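Local coordinates for kappa-carrageenase (Pseudoalteromonas carrageenovora, PDB 1DYP), which catalyses the endohydrolysis of (1->4)-beta-D-linkages between D-galactose 4-sulfate and 3,6-anhydro-D-galactose in kappa-carrageenans, at residues 3-8 with 99-104; 35-40 with 64-69; 88-93 with 224-229; 151-156 with 177-182. The protein carries 1 engineered substitution. All coordinates share one frame; numbering follows the deposited sequence.

Contact 1: 3-8 with 99-104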
loop_
_atom_site.group_PDB
_atom_site.type_symbol
_atom_site.label_atom_id
_atom_site.label_comp_id
_atom_site.label_asym_id
_atom_site.label_seq_id
_atom_site.Cartn_x
_atom_site.Cartn_y
_atom_site.Cartn_z
ATOM N N GLN A 3 13.525 16.086 -10.838
ATOM C CA GLN A 3 12.752 16.769 -9.798
ATOM C C GLN A 3 11.269 16.402 -9.738
ATOM O O GLN A 3 10.655 16.082 -10.757
ATOM C CB GLN A 3 12.877 18.285 -9.982
ATOM C CG GLN A 3 14.295 18.817 -9.878
ATOM C CD GLN A 3 14.863 18.697 -8.479
ATOM O OE1 GLN A 3 14.358 19.308 -7.539
ATOM N NE2 GLN A 3 15.919 17.905 -8.334
ATOM N N PRO A 4 10.670 16.460 -8.535
ATOM C CA PRO A 4 9.252 16.134 -8.350
ATOM C C PRO A 4 8.341 17.170 -9.009
ATOM O O PRO A 4 8.678 18.352 -9.080
ATOM C CB PRO A 4 9.103 16.103 -6.833
ATOM C CG PRO A 4 10.078 17.144 -6.391
ATOM C CD PRO A 4 11.287 16.847 -7.254
ATOM N N PRO A 5 7.167 16.735 -9.492
ATOM C CA PRO A 5 6.187 17.600 -10.156
ATOM C C PRO A 5 5.632 18.743 -9.310
ATOM O O PRO A 5 5.132 19.730 -9.849
ATOM C CB PRO A 5 5.100 16.617 -10.583
ATOM C CG PRO A 5 5.156 15.579 -9.505
ATOM C CD PRO A 5 6.641 15.365 -9.355
ATOM N N ILE A 6 5.715 18.613 -7.991
ATOM C CA ILE A 6 5.202 19.651 -7.105
ATOM C C ILE A 6 6.270 20.678 -6.758
ATOM O O ILE A 6 6.029 21.595 -5.976
ATOM C CB ILE A 6 4.661 19.059 -5.790
ATOM C CG1 ILE A 6 5.801 18.420 -4.995
ATOM C CG2 ILE A 6 3.580 18.033 -6.092
ATOM C CD1 ILE A 6 5.435 18.096 -3.565
ATOM N N ALA A 7 7.456 20.520 -7.336
ATOM C CA ALA A 7 8.546 21.450 -7.075
ATOM C C ALA A 7 8.139 22.848 -7.527
ATOM O O ALA A 7 7.674 23.036 -8.652
ATOM C CB ALA A 7 9.803 21.004 -7.810
ATOM N N LYS A 8 8.302 23.822 -6.638
ATOM C CA LYS A 8 7.963 25.208 -6.937
ATOM C C LYS A 8 9.217 25.909 -7.454
ATOM O O LYS A 8 10.335 25.457 -7.207
ATOM C CB LYS A 8 7.465 25.913 -5.672
ATOM C CG LYS A 8 6.291 25.226 -4.987
ATOM C CD LYS A 8 6.001 25.857 -3.631
ATOM C CE LYS A 8 4.926 25.087 -2.882
ATOM N NZ LYS A 8 4.698 25.637 -1.517
ATOM N N TYR A 99 8.400 13.658 -0.943
ATOM C CA TYR A 99 7.393 13.497 -1.976
ATOM C C TYR A 99 7.604 12.128 -2.601
ATOM O O TYR A 99 8.725 11.772 -2.973
ATOM C CB TYR A 99 7.521 14.574 -3.047
ATOM C CG TYR A 99 6.436 14.456 -4.085
ATOM C CD1 TYR A 99 5.120 14.803 -3.783
ATOM C CD2 TYR A 99 6.708 13.938 -5.348
ATOM C CE1 TYR A 99 4.102 14.637 -4.713
ATOM C CE2 TYR A 99 5.697 13.764 -6.283
ATOM C CZ TYR A 99 4.397 14.116 -5.958
ATOM O OH TYR A 99 3.392 13.943 -6.876
ATOM N N TYR A 100 6.521 11.365 -2.704
ATOM C CA TYR A 100 6.567 10.019 -3.259
ATOM C C TYR A 100 5.667 9.927 -4.475
ATOM O O TYR A 100 4.580 10.494 -4.492
ATOM C CB TYR A 100 6.077 8.999 -2.233
ATOM C CG TYR A 100 6.789 9.025 -0.906
ATOM C CD1 TYR A 100 6.537 10.030 0.029
ATOM C CD2 TYR A 100 7.681 8.012 -0.560
ATOM C CE1 TYR A 100 7.153 10.019 1.279
ATOM C CE2 TYR A 100 8.299 7.991 0.680
ATOM C CZ TYR A 100 8.029 8.993 1.595
ATOM O OH TYR A 100 8.616 8.949 2.834
ATOM N N GLU A 101 6.107 9.183 -5.482
ATOM C CA GLU A 101 5.312 9.038 -6.686
ATOM C C GLU A 101 5.571 7.715 -7.382
ATOM O O GLU A 101 6.705 7.260 -7.474
ATOM C CB GLU A 101 5.618 10.190 -7.645
ATOM C CG GLU A 101 4.905 10.118 -8.977
ATOM C CD GLU A 101 5.218 11.317 -9.850
ATOM O OE1 GLU A 101 4.864 12.449 -9.451
ATOM O OE2 GLU A 101 5.821 11.128 -10.930
ATOM N N ALA A 102 4.503 7.089 -7.857
ATOM C CA ALA A 102 4.625 5.837 -8.586
ATOM C C ALA A 102 3.712 5.930 -9.799
ATOM O O ALA A 102 2.612 6.478 -9.716
ATOM C CB ALA A 102 4.224 4.656 -7.706
ATOM N N ARG A 103 4.195 5.427 -10.928
ATOM C CA ARG A 103 3.430 5.424 -12.170
ATOM C C ARG A 103 2.907 4.002 -12.244
ATOM O O ARG A 103 3.664 3.062 -12.485
ATOM C CB ARG A 103 4.346 5.747 -13.350
ATOM C CG ARG A 103 3.608 5.882 -14.661
ATOM C CD ARG A 103 4.253 6.930 -15.548
ATOM N NE ARG A 103 3.451 7.169 -16.739
ATOM C CZ ARG A 103 3.462 6.393 -17.819
ATOM N NH1 ARG A 103 4.244 5.321 -17.869
ATOM N NH2 ARG A 103 2.678 6.682 -18.845
ATOM N N ILE A 104 1.603 3.857 -12.028
ATOM C CA ILE A 104 0.973 2.547 -11.964
ATOM C C ILE A 104 -0.188 2.297 -12.912
ATOM O O ILE A 104 -0.950 3.200 -13.241
ATOM C CB ILE A 104 0.448 2.311 -10.522
ATOM C CG1 ILE A 104 1.612 2.361 -9.533
ATOM C CG2 ILE A 104 -0.309 0.992 -10.434
ATOM C CD1 ILE A 104 1.179 2.453 -8.084
#
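Apolar packing of Pro4, Pro5 and Ile6 round the ring of Tyr99 fixes the N-terminal segment against strand 98-105, far from the catalytic residues. The segment reaches the ring as a type I beta turn from Pro4 to Ala7, closed by a bond of 3.0 Å from Ala7 N to Pro4 O, and the turn brings three consecutive side chains to one aromatic group.

Ile6 covers one face of the ring. Its CG1 sits over that face of Tyr99, 4.2 Å from the centroid and 21° off the ring normal, a CH-pi contact displaced toward the rim. CD1 runs on to within 3.3 Å of Tyr99 CD1, while the other branch, CG2, lies 3.7 Å from Tyr99 CE1. This spread depends on chi1 of 65°, which sets CG1 between the backbone N and the carbonyl carbon. The two prolines come in obliquely: Pro4 CB is 3.6 Å from Tyr99 CD2, and Pro5 CD meets Tyr99 CE2 at the same 3.6 Å. Pro5 CG also touches Glu101 OE1 at 3.1 Å, a close carbon-to-oxygen approach. OE2, the other oxygen of that carboxylate, is hydrogen-bonded to the hydroxyl of Tyr264.

Trp13 and Trp268 also pack on this cluster, joining it to strands 13-15 and 258-270. Strand 98-105 hydrogen-bonds on through its backbone to strands 193-199 and 258-270. The N-terminal turn thus packs on Tyr99, Trp13 and Trp268 in the outer part of the beta-sandwich, the jelly-roll fold of glycoside hydrolase family 16.

Contact 2: 35-40 with 64-69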
loop_
_atom_site.group_PDB
_atom_site.type_symbol
_atom_site.label_atom_id
_atom_site.label_comp_id
_atom_site.label_asym_id
_atom_site.label_seq_id
_atom_site.Cartn_x
_atom_site.Cartn_y
_atom_site.Cartn_z
ATOM N N THR A 35 7.938 -10.307 1.720
ATOM C CA THR A 35 7.860 -9.840 3.096
ATOM C C THR A 35 7.018 -10.738 3.989
ATOM O O THR A 35 6.557 -11.801 3.570
ATOM C CB THR A 35 7.252 -8.434 3.151
ATOM O OG1 THR A 35 5.875 -8.497 2.758
ATOM C CG2 THR A 35 7.999 -7.500 2.205
ATOM N N GLU A 36 6.821 -10.295 5.225
ATOM C CA GLU A 36 6.016 -11.042 6.177
ATOM C C GLU A 36 4.609 -11.134 5.596
ATOM O O GLU A 36 4.158 -10.218 4.906
ATOM C CB GLU A 36 6.001 -10.331 7.539
ATOM C CG GLU A 36 5.122 -9.075 7.663
ATOM C CD GLU A 36 5.638 -7.848 6.912
ATOM O OE1 GLU A 36 6.829 -7.805 6.528
ATOM O OE2 GLU A 36 4.840 -6.901 6.728
ATOM N N ASN A 37 3.925 -12.240 5.861
ATOM C CA ASN A 37 2.580 -12.435 5.337
ATOM C C ASN A 37 1.477 -11.899 6.230
ATOM O O ASN A 37 1.627 -11.791 7.445
ATOM C CB ASN A 37 2.319 -13.917 5.070
ATOM C CG ASN A 37 3.135 -14.452 3.914
ATOM O OD1 ASN A 37 3.173 -13.852 2.839
ATOM N ND2 ASN A 37 3.788 -15.588 4.123
ATOM N N TYR A 38 0.362 -11.564 5.596
ATOM C CA TYR A 38 -0.814 -11.060 6.283
ATOM C C TYR A 38 -1.978 -11.163 5.310
ATOM O O TYR A 38 -1.801 -11.624 4.181
ATOM C CB TYR A 38 -0.588 -9.619 6.753
ATOM C CG TYR A 38 -0.016 -8.686 5.712
ATOM C CD1 TYR A 38 -0.838 -8.060 4.776
ATOM C CD2 TYR A 38 1.353 -8.417 5.673
ATOM C CE1 TYR A 38 -0.308 -7.185 3.828
ATOM C CE2 TYR A 38 1.891 -7.548 4.728
ATOM C CZ TYR A 38 1.057 -6.935 3.812
ATOM O OH TYR A 38 1.591 -6.071 2.884
ATOM N N GLY A 39 -3.166 -10.752 5.734
ATOM C CA GLY A 39 -4.311 -10.864 4.852
ATOM C C GLY A 39 -4.622 -12.334 4.632
ATOM O O GLY A 39 -4.319 -13.170 5.486
ATOM N N VAL A 40 -5.213 -12.662 3.489
ATOM C CA VAL A 40 -5.557 -14.047 3.196
ATOM C C VAL A 40 -4.865 -14.558 1.942
ATOM O O VAL A 40 -5.440 -15.289 1.139
ATOM C CB VAL A 40 -7.076 -14.222 3.055
ATOM C CG1 VAL A 40 -7.738 -13.942 4.392
ATOM C CG2 VAL A 40 -7.620 -13.285 1.983
ATOM N N HIS A 64 -2.536 -23.124 -1.110
ATOM C CA HIS A 64 -1.394 -23.376 -0.252
ATOM C C HIS A 64 -1.867 -23.228 1.179
ATOM O O HIS A 64 -3.035 -22.931 1.431
ATOM C CB HIS A 64 -0.267 -22.374 -0.538
ATOM C CG HIS A 64 -0.602 -20.955 -0.187
ATOM N ND1 HIS A 64 -1.496 -20.196 -0.913
ATOM C CD2 HIS A 64 -0.149 -20.153 0.804
ATOM C CE1 HIS A 64 -1.576 -18.988 -0.384
ATOM N NE2 HIS A 64 -0.768 -18.934 0.660
ATOM N N GLN A 65 -0.962 -23.453 2.119
ATOM C CA GLN A 65 -1.301 -23.308 3.521
ATOM C C GLN A 65 -0.170 -22.602 4.230
ATOM O O GLN A 65 0.970 -22.600 3.762
ATOM C CB GLN A 65 -1.543 -24.673 4.177
ATOM C CG GLN A 65 -0.377 -25.648 4.074
ATOM C CD GLN A 65 0.827 -25.259 4.918
ATOM O OE1 GLN A 65 1.970 -25.570 4.564
ATOM N NE2 GLN A 65 0.583 -24.596 6.045
ATOM N N ARG A 66 -0.506 -21.979 5.350
ATOM C CA ARG A 66 0.474 -21.297 6.177
ATOM C C ARG A 66 -0.185 -21.000 7.505
ATOM O O ARG A 66 -1.409 -21.083 7.629
ATOM C CB ARG A 66 0.951 -19.987 5.533
ATOM C CG ARG A 66 -0.092 -18.876 5.407
ATOM C CD ARG A 66 0.626 -17.542 5.201
ATOM N NE ARG A 66 -0.242 -16.432 4.808
ATOM C CZ ARG A 66 -1.058 -15.769 5.624
ATOM N NH1 ARG A 66 -1.140 -16.093 6.909
ATOM N NH2 ARG A 66 -1.773 -14.753 5.156
ATOM N N THR A 67 0.621 -20.685 8.512
ATOM C CA THR A 67 0.050 -20.349 9.801
ATOM C C THR A 67 -0.747 -19.076 9.553
ATOM O O THR A 67 -0.294 -18.170 8.851
ATOM C CB THR A 67 1.137 -20.118 10.862
ATOM O OG1 THR A 67 1.714 -21.379 11.223
ATOM C CG2 THR A 67 0.546 -19.486 12.101
ATOM N N PHE A 68 -1.944 -19.025 10.121
ATOM C CA PHE A 68 -2.842 -17.897 9.929
ATOM C C PHE A 68 -3.346 -17.366 11.262
ATOM O O PHE A 68 -3.752 -18.138 12.129
ATOM C CB PHE A 68 -4.018 -18.375 9.076
ATOM C CG PHE A 68 -5.092 -17.351 8.860
ATOM C CD1 PHE A 68 -4.928 -16.338 7.922
ATOM C CD2 PHE A 68 -6.292 -17.431 9.559
ATOM C CE1 PHE A 68 -5.947 -15.420 7.675
ATOM C CE2 PHE A 68 -7.321 -16.516 9.319
ATOM C CZ PHE A 68 -7.143 -15.510 8.372
ATOM N N TRP A 69 -3.306 -16.048 11.430
ATOM C CA TRP A 69 -3.800 -15.446 12.658
ATOM C C TRP A 69 -5.303 -15.234 12.530
ATOM O O TRP A 69 -5.766 -14.468 11.684
ATOM C CB TRP A 69 -3.116 -14.106 12.932
ATOM C CG TRP A 69 -3.726 -13.357 14.089
ATOM C CD1 TRP A 69 -4.373 -12.158 14.037
ATOM C CD2 TRP A 69 -3.747 -13.764 15.464
ATOM N NE1 TRP A 69 -4.795 -11.789 15.292
ATOM C CE2 TRP A 69 -4.424 -12.758 16.188
ATOM C CE3 TRP A 69 -3.260 -14.881 16.156
ATOM C CZ2 TRP A 69 -4.625 -12.834 17.571
ATOM C CZ3 TRP A 69 -3.460 -14.958 17.532
ATOM C CH2 TRP A 69 -4.137 -13.936 18.224
#
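Arg66, on strand 54-70, reaches across to the loop 35-40 and carries most of the contact, meeting Asn37 with one face of its guanidinium and Gly39 with an edge. The polar part is a weak hydrogen bond from Arg66 NH2 to Gly39 O, 3.0 Å long and bent to 134°. The same NH2 bonds to the carbonyl of Trp41, just beyond the loop. On its own strand, Arg66 NH1 donates to Thr67 O at 3.0 Å, with the acceptor close to the guanidinium plane, and this helps fix the rotation of the group. Gly39 bends the loop at a phi of 67°, a value glycine adopts easily. Its O also approaches the Phe68 ring at the edge, 3.5 Å from CE1.

Asn37 packs by van der Waals contact. Its CB lies over the guanidinium face, 3.6 Å from Arg66 NE, and the amide is nearly parallel to that group, the planes 9° apart. The amide oxygen OD1 is itself held by the backbone N of Trp43.

Apolar contact is limited to Val40 CG1, 4.0 Å from Phe68 CE1, the two side chains running alongside one another; Tyr80 stacks on the Phe68 ring.

The loop passes near the active site, with the side chains of Tyr38 and the nucleophile Glu137 about 8 Å apart. Chemically, one NH2 serves the carbonyls of Gly39, weakly, and of Trp41, while Asn37 covers a guanidinium face, so the cationic group probably helps set the course of the loop.

Contact 3: 88-93 with 224-229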
loop_
_atom_site.group_PDB
_atom_site.type_symbol
_atom_site.label_atom_id
_atom_site.label_comp_id
_atom_site.label_asym_id
_atom_site.label_seq_id
_atom_site.Cartn_x
_atom_site.Cartn_y
_atom_site.Cartn_z
ATOM N N VAL A 88 4.769 -8.387 -3.978
ATOM C CA VAL A 88 5.079 -7.215 -3.176
ATOM C C VAL A 88 6.527 -6.789 -3.375
ATOM O O VAL A 88 7.397 -7.607 -3.692
ATOM C CB VAL A 88 4.862 -7.504 -1.665
ATOM C CG1 VAL A 88 5.742 -8.671 -1.230
ATOM C CG2 VAL A 88 5.178 -6.260 -0.834
ATOM N N ALA A 89 6.760 -5.492 -3.219
ATOM C CA ALA A 89 8.093 -4.906 -3.303
ATOM C C ALA A 89 8.099 -3.914 -2.145
ATOM O O ALA A 89 7.433 -2.880 -2.199
ATOM C CB ALA A 89 8.291 -4.185 -4.632
ATOM N N LYS A 90 8.828 -4.251 -1.086
ATOM C CA LYS A 90 8.906 -3.409 0.108
ATOM C C LYS A 90 10.334 -2.898 0.262
ATOM O O LYS A 90 11.271 -3.690 0.353
ATOM C CB LYS A 90 8.508 -4.237 1.331
ATOM C CG LYS A 90 8.570 -3.514 2.669
ATOM C CD LYS A 90 8.349 -4.523 3.793
ATOM C CE LYS A 90 8.410 -3.898 5.177
ATOM N NZ LYS A 90 8.216 -4.952 6.225
ATOM N N SER A 91 10.508 -1.581 0.297
ATOM C CA SER A 91 11.852 -1.030 0.420
ATOM C C SER A 91 12.469 -1.414 1.750
ATOM O O SER A 91 11.798 -1.412 2.783
ATOM C CB SER A 91 11.843 0.499 0.275
ATOM O OG SER A 91 11.301 1.142 1.419
ATOM N N ARG A 92 13.749 -1.761 1.723
ATOM C CA ARG A 92 14.426 -2.121 2.955
ATOM C C ARG A 92 14.682 -0.840 3.741
ATOM O O ARG A 92 14.656 -0.839 4.973
ATOM C CB ARG A 92 15.729 -2.859 2.647
ATOM C CG ARG A 92 15.490 -4.200 1.958
ATOM C CD ARG A 92 16.787 -4.945 1.692
ATOM N NE ARG A 92 16.583 -6.099 0.816
ATOM C CZ ARG A 92 15.961 -7.218 1.174
ATOM N NH1 ARG A 92 15.474 -7.351 2.400
ATOM N NH2 ARG A 92 15.823 -8.207 0.301
ATOM N N ALA A 93 14.908 0.254 3.021
ATOM C CA ALA A 93 15.141 1.550 3.647
ATOM C C ALA A 93 13.816 2.135 4.124
ATOM O O ALA A 93 12.752 1.812 3.591
ATOM C CB ALA A 93 15.801 2.497 2.657
ATOM N N GLN A 224 9.079 5.886 11.054
ATOM C CA GLN A 224 9.855 5.430 9.911
ATOM C C GLN A 224 9.026 4.377 9.191
ATOM O O GLN A 224 8.612 3.385 9.795
ATOM C CB GLN A 224 11.171 4.820 10.390
ATOM C CG GLN A 224 12.166 5.833 10.920
ATOM C CD GLN A 224 12.659 6.759 9.834
ATOM O OE1 GLN A 224 13.066 6.310 8.761
ATOM N NE2 GLN A 224 12.625 8.059 10.099
HETATM N N MSE A 225 8.790 4.587 7.902
HETATM C CA MSE A 225 7.973 3.663 7.130
HETATM C C MSE A 225 8.669 3.137 5.883
HETATM O O MSE A 225 9.417 3.859 5.225
HETATM C CB MSE A 225 6.667 4.359 6.738
HETATM C CG MSE A 225 5.900 4.910 7.936
HETATM SE SE MSE A 225 4.420 6.074 7.472
HETATM C CE MSE A 225 5.418 7.710 7.268
ATOM N N ASN A 226 8.422 1.865 5.579
ATOM C CA ASN A 226 8.992 1.219 4.398
ATOM C C ASN A 226 8.064 1.453 3.219
ATOM O O ASN A 226 6.868 1.185 3.305
ATOM C CB ASN A 226 9.148 -0.291 4.613
ATOM C CG ASN A 226 10.078 -0.622 5.755
ATOM O OD1 ASN A 226 9.703 -0.521 6.928
ATOM N ND2 ASN A 226 11.306 -1.008 5.424
ATOM N N LEU A 227 8.621 1.951 2.119
ATOM C CA LEU A 227 7.834 2.226 0.921
ATOM C C LEU A 227 7.477 0.905 0.257
ATOM O O LEU A 227 8.352 0.087 -0.033
ATOM C CB LEU A 227 8.633 3.102 -0.035
ATOM C CG LEU A 227 7.810 3.731 -1.156
ATOM C CD1 LEU A 227 6.668 4.563 -0.567
ATOM C CD2 LEU A 227 8.731 4.596 -2.005
ATOM N N THR A 228 6.191 0.715 -0.013
ATOM C CA THR A 228 5.729 -0.547 -0.564
ATOM C C THR A 228 4.785 -0.487 -1.761
ATOM O O THR A 228 3.931 0.390 -1.865
ATOM C CB THR A 228 5.035 -1.350 0.560
ATOM O OG1 THR A 228 5.860 -1.324 1.732
ATOM C CG2 THR A 228 4.802 -2.792 0.148
ATOM N N LEU A 229 4.968 -1.442 -2.665
ATOM C CA LEU A 229 4.120 -1.606 -3.838
ATOM C C LEU A 229 3.638 -3.045 -3.684
ATOM O O LEU A 229 4.446 -3.961 -3.522
ATOM C CB LEU A 229 4.932 -1.445 -5.125
ATOM C CG LEU A 229 5.390 -0.014 -5.426
ATOM C CD1 LEU A 229 6.579 -0.026 -6.377
ATOM C CD2 LEU A 229 4.225 0.774 -6.008
#
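Ser91 gives its backbone N to Leu227 O in a nearly straight bond of 2.7 Å (174°), and its carbonyl O receives Asn226 ND2, also at 2.7 Å. That amide bond lies in the carbonyl plane of Ser91 and close to the plane of the Asn226 amide, so a side chain takes up the pairing where the chain turns a corner at Arg92 and Ala93. With chi1 at 73°, Ser91 OG accepts from Leu227 N at 2.9 Å while donating to Ala93 O. Without the hydroxyl, as in an alanine here, Leu227 N is likely to lose this acceptor and Ala93 O its donor, freeing the corner to shift.

Farther along, Ala89 and Leu229 exchange backbone bonds as an antiparallel hydrogen-bonded pair, with Lys90 and Thr228 the non-hydrogen-bonded pair beside it. These strands belong to the family 16 beta-sandwich. Leu229, on the same face as Ala89, packs with Leu227 on Phe117 and on strand 258-270, whereas Thr228 faces the catalytic side, about 8 Å from the side chain of Asp139.

Lys90 stretches out fully, its CE 3.7 Å from Asn226 CG, toward a salt bridge with Glu36 and a bond to Tyr120. Val88 CG2 touches Thr228 CG2 at 3.6 Å.

Contact 4: 151-156 with 177-182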
loop_
_atom_site.group_PDB
_atom_site.type_symbol
_atom_site.label_atom_id
_atom_site.label_comp_id
_atom_site.label_asym_id
_atom_site.label_seq_id
_atom_site.Cartn_x
_atom_site.Cartn_y
_atom_site.Cartn_z
ATOM N N GLU A 151 -13.426 4.274 -8.265
ATOM C CA GLU A 151 -13.307 4.829 -6.921
ATOM C C GLU A 151 -11.954 4.415 -6.352
ATOM O O GLU A 151 -11.653 3.224 -6.246
ATOM C CB GLU A 151 -14.424 4.306 -6.017
ATOM C CG GLU A 151 -14.440 4.916 -4.615
ATOM C CD GLU A 151 -14.665 6.421 -4.629
ATOM O OE1 GLU A 151 -15.283 6.924 -5.590
ATOM O OE2 GLU A 151 -14.239 7.102 -3.672
ATOM N N SER A 152 -11.137 5.402 -6.004
ATOM C CA SER A 152 -9.822 5.123 -5.440
ATOM C C SER A 152 -9.745 5.611 -4.002
ATOM O O SER A 152 -10.454 6.543 -3.614
ATOM C CB SER A 152 -8.724 5.800 -6.269
ATOM O OG SER A 152 -8.903 7.206 -6.327
ATOM N N ASP A 153 -8.893 4.971 -3.210
ATOM C CA ASP A 153 -8.710 5.361 -1.818
ATOM C C ASP A 153 -7.290 5.869 -1.576
ATOM O O ASP A 153 -6.323 5.335 -2.107
ATOM C CB ASP A 153 -9.005 4.183 -0.899
ATOM C CG ASP A 153 -10.430 3.725 -1.007
ATOM O OD1 ASP A 153 -11.338 4.563 -0.826
ATOM O OD2 ASP A 153 -10.640 2.531 -1.276
ATOM N N HIS A 154 -7.173 6.920 -0.773
ATOM C CA HIS A 154 -5.888 7.539 -0.443
ATOM C C HIS A 154 -6.043 7.726 1.051
ATOM O O HIS A 154 -6.392 8.804 1.532
ATOM C CB HIS A 154 -5.792 8.856 -1.208
ATOM C CG HIS A 154 -6.100 8.710 -2.670
ATOM N ND1 HIS A 154 -5.147 8.371 -3.604
ATOM C CD2 HIS A 154 -7.270 8.779 -3.348
ATOM C CE1 HIS A 154 -5.712 8.230 -4.792
ATOM N NE2 HIS A 154 -7.002 8.470 -4.661
ATOM N N ASP A 155 -5.812 6.632 1.771
ATOM C CA ASP A 155 -6.009 6.589 3.213
ATOM C C ASP A 155 -4.800 6.580 4.150
ATOM O O ASP A 155 -3.632 6.612 3.735
ATOM C CB ASP A 155 -6.860 5.366 3.542
ATOM C CG ASP A 155 -8.190 5.378 2.835
ATOM O OD1 ASP A 155 -8.687 6.489 2.555
ATOM O OD2 ASP A 155 -8.743 4.293 2.564
ATOM N N LEU A 156 -5.120 6.512 5.439
ATOM C CA LEU A 156 -4.145 6.469 6.522
ATOM C C LEU A 156 -4.608 5.455 7.564
ATOM O O LEU A 156 -5.804 5.308 7.813
ATOM C CB LEU A 156 -4.043 7.835 7.198
ATOM C CG LEU A 156 -3.586 9.033 6.369
ATOM C CD1 LEU A 156 -3.743 10.294 7.202
ATOM C CD2 LEU A 156 -2.137 8.848 5.936
ATOM N N THR A 177 -10.098 11.979 9.659
ATOM C CA THR A 177 -8.649 12.054 9.796
ATOM C C THR A 177 -7.902 11.024 8.962
ATOM O O THR A 177 -6.738 11.231 8.621
ATOM C CB THR A 177 -8.208 11.845 11.261
ATOM O OG1 THR A 177 -8.869 10.688 11.793
ATOM C CG2 THR A 177 -8.540 13.063 12.103
ATOM N N ASN A 178 -8.571 9.927 8.616
ATOM C CA ASN A 178 -7.905 8.848 7.891
ATOM C C ASN A 178 -8.383 8.464 6.491
ATOM O O ASN A 178 -7.789 7.582 5.872
ATOM C CB ASN A 178 -7.929 7.583 8.756
ATOM C CG ASN A 178 -7.185 7.751 10.068
ATOM O OD1 ASN A 178 -7.372 8.733 10.786
ATOM N ND2 ASN A 178 -6.345 6.777 10.397
ATOM N N HIS A 179 -9.431 9.096 5.979
ATOM C CA HIS A 179 -9.917 8.717 4.656
ATOM C C HIS A 179 -10.041 9.825 3.626
ATOM O O HIS A 179 -10.519 10.919 3.919
ATOM C CB HIS A 179 -11.279 8.015 4.778
ATOM C CG HIS A 179 -11.889 7.633 3.461
ATOM N ND1 HIS A 179 -11.231 6.853 2.533
ATOM C CD2 HIS A 179 -13.108 7.900 2.929
ATOM C CE1 HIS A 179 -12.018 6.653 1.490
ATOM N NE2 HIS A 179 -13.161 7.277 1.705
ATOM N N ASN A 180 -9.594 9.514 2.415
ATOM C CA ASN A 180 -9.706 10.413 1.271
ATOM C C ASN A 180 -10.222 9.530 0.149
ATOM O O ASN A 180 -9.471 8.731 -0.406
ATOM C CB ASN A 180 -8.353 10.991 0.838
ATOM C CG ASN A 180 -7.769 11.958 1.838
ATOM O OD1 ASN A 180 -8.280 13.063 2.042
ATOM N ND2 ASN A 180 -6.679 11.549 2.468
ATOM N N GLY A 181 -11.506 9.656 -0.164
ATOM C CA GLY A 181 -12.091 8.871 -1.236
ATOM C C GLY A 181 -12.084 9.729 -2.481
ATOM O O GLY A 181 -12.286 10.940 -2.399
ATOM N N TYR A 182 -11.860 9.118 -3.637
ATOM C CA TYR A 182 -11.803 9.882 -4.875
ATOM C C TYR A 182 -12.401 9.137 -6.055
ATOM O O TYR A 182 -12.231 7.926 -6.195
ATOM C CB TYR A 182 -10.342 10.222 -5.179
ATOM C CG TYR A 182 -10.103 11.049 -6.424
ATOM C CD1 TYR A 182 -10.594 12.351 -6.528
ATOM C CD2 TYR A 182 -9.320 10.558 -7.468
ATOM C CE1 TYR A 182 -10.302 13.145 -7.634
ATOM C CE2 TYR A 182 -9.021 11.345 -8.581
ATOM C CZ TYR A 182 -9.512 12.637 -8.655
ATOM O OH TYR A 182 -9.184 13.428 -9.731
#
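Asp155 and His179 form a histidine-carboxylate hydrogen bond beside the catalytic centre, where the side chain of Asp155 lies about 4 Å from those of Asp139 and of the proton donor Glu142. His179 ND1 donates to Asp155 OD1 at 2.6 Å, meeting the oxygen on its syn side but 27° out of the carboxylate plane. The same oxygen takes Asn180 N at 3.2 Å, so two donors grip it. A second carboxylate closes on the imidazole edge, with Asp153 OD1 3.2 Å from His179 CE1; Asp153 is turned through OD2 to a salt bridge with Lys146. Replaced by a leucine, this aspartate position would probably offer no acceptor to His179 ND1 and Asn180 N, and the imidazole would be freer to turn.

On both flanks the backbones pair. Ser152 and Tyr182 exchange two bonds as an antiparallel hydrogen-bonded pair, and His154 N reaches Asn180 O. Asn180 then returns a side-chain bond, its ND2 meeting His154 O at 2.9 Å head on and within the amide plane. Beyond Asp155, Leu156 N binds Asn178 O at 2.9 Å at the end of the short helix. Asn178 ND2 answers with a bond of 3.0 Å to Leu156 O, arriving from above the carbonyl plane rather than on a lone pair.

His154 NE2 and Ser152 OG share a hydrogen bond next to Tyr182 CB. Asp153 and Asp155 also bond through their backbones to Glu142 and Asp139, placing this ladder next to the E-x-D-x-x-E catalytic strand characteristic of glycoside hydrolase family 16.

How the contacts relate
From the N terminus, contact 1 brings the first residues onto strand 98-105 and closes a wide loop. Inside it is nested contact 2, a short closure joining the loop after strand 31-32 to strand 54-70, on the opposite side of the chain's centre. Contact 3 crosses contact 1, since 88-93 falls within that loop and 224-229 beyond it; the two touch where Tyr100, Ala102 and Ile104 pack on Leu227 and Leu229. Contact 3 also meets contact 2 through the Glu36-Lys90 salt bridge. Contact 4, nested inside the loop of contact 3, ties strand 151-162 to the short helix 175-178 and strand 181-183, beside the strand that holds the catalytic residues.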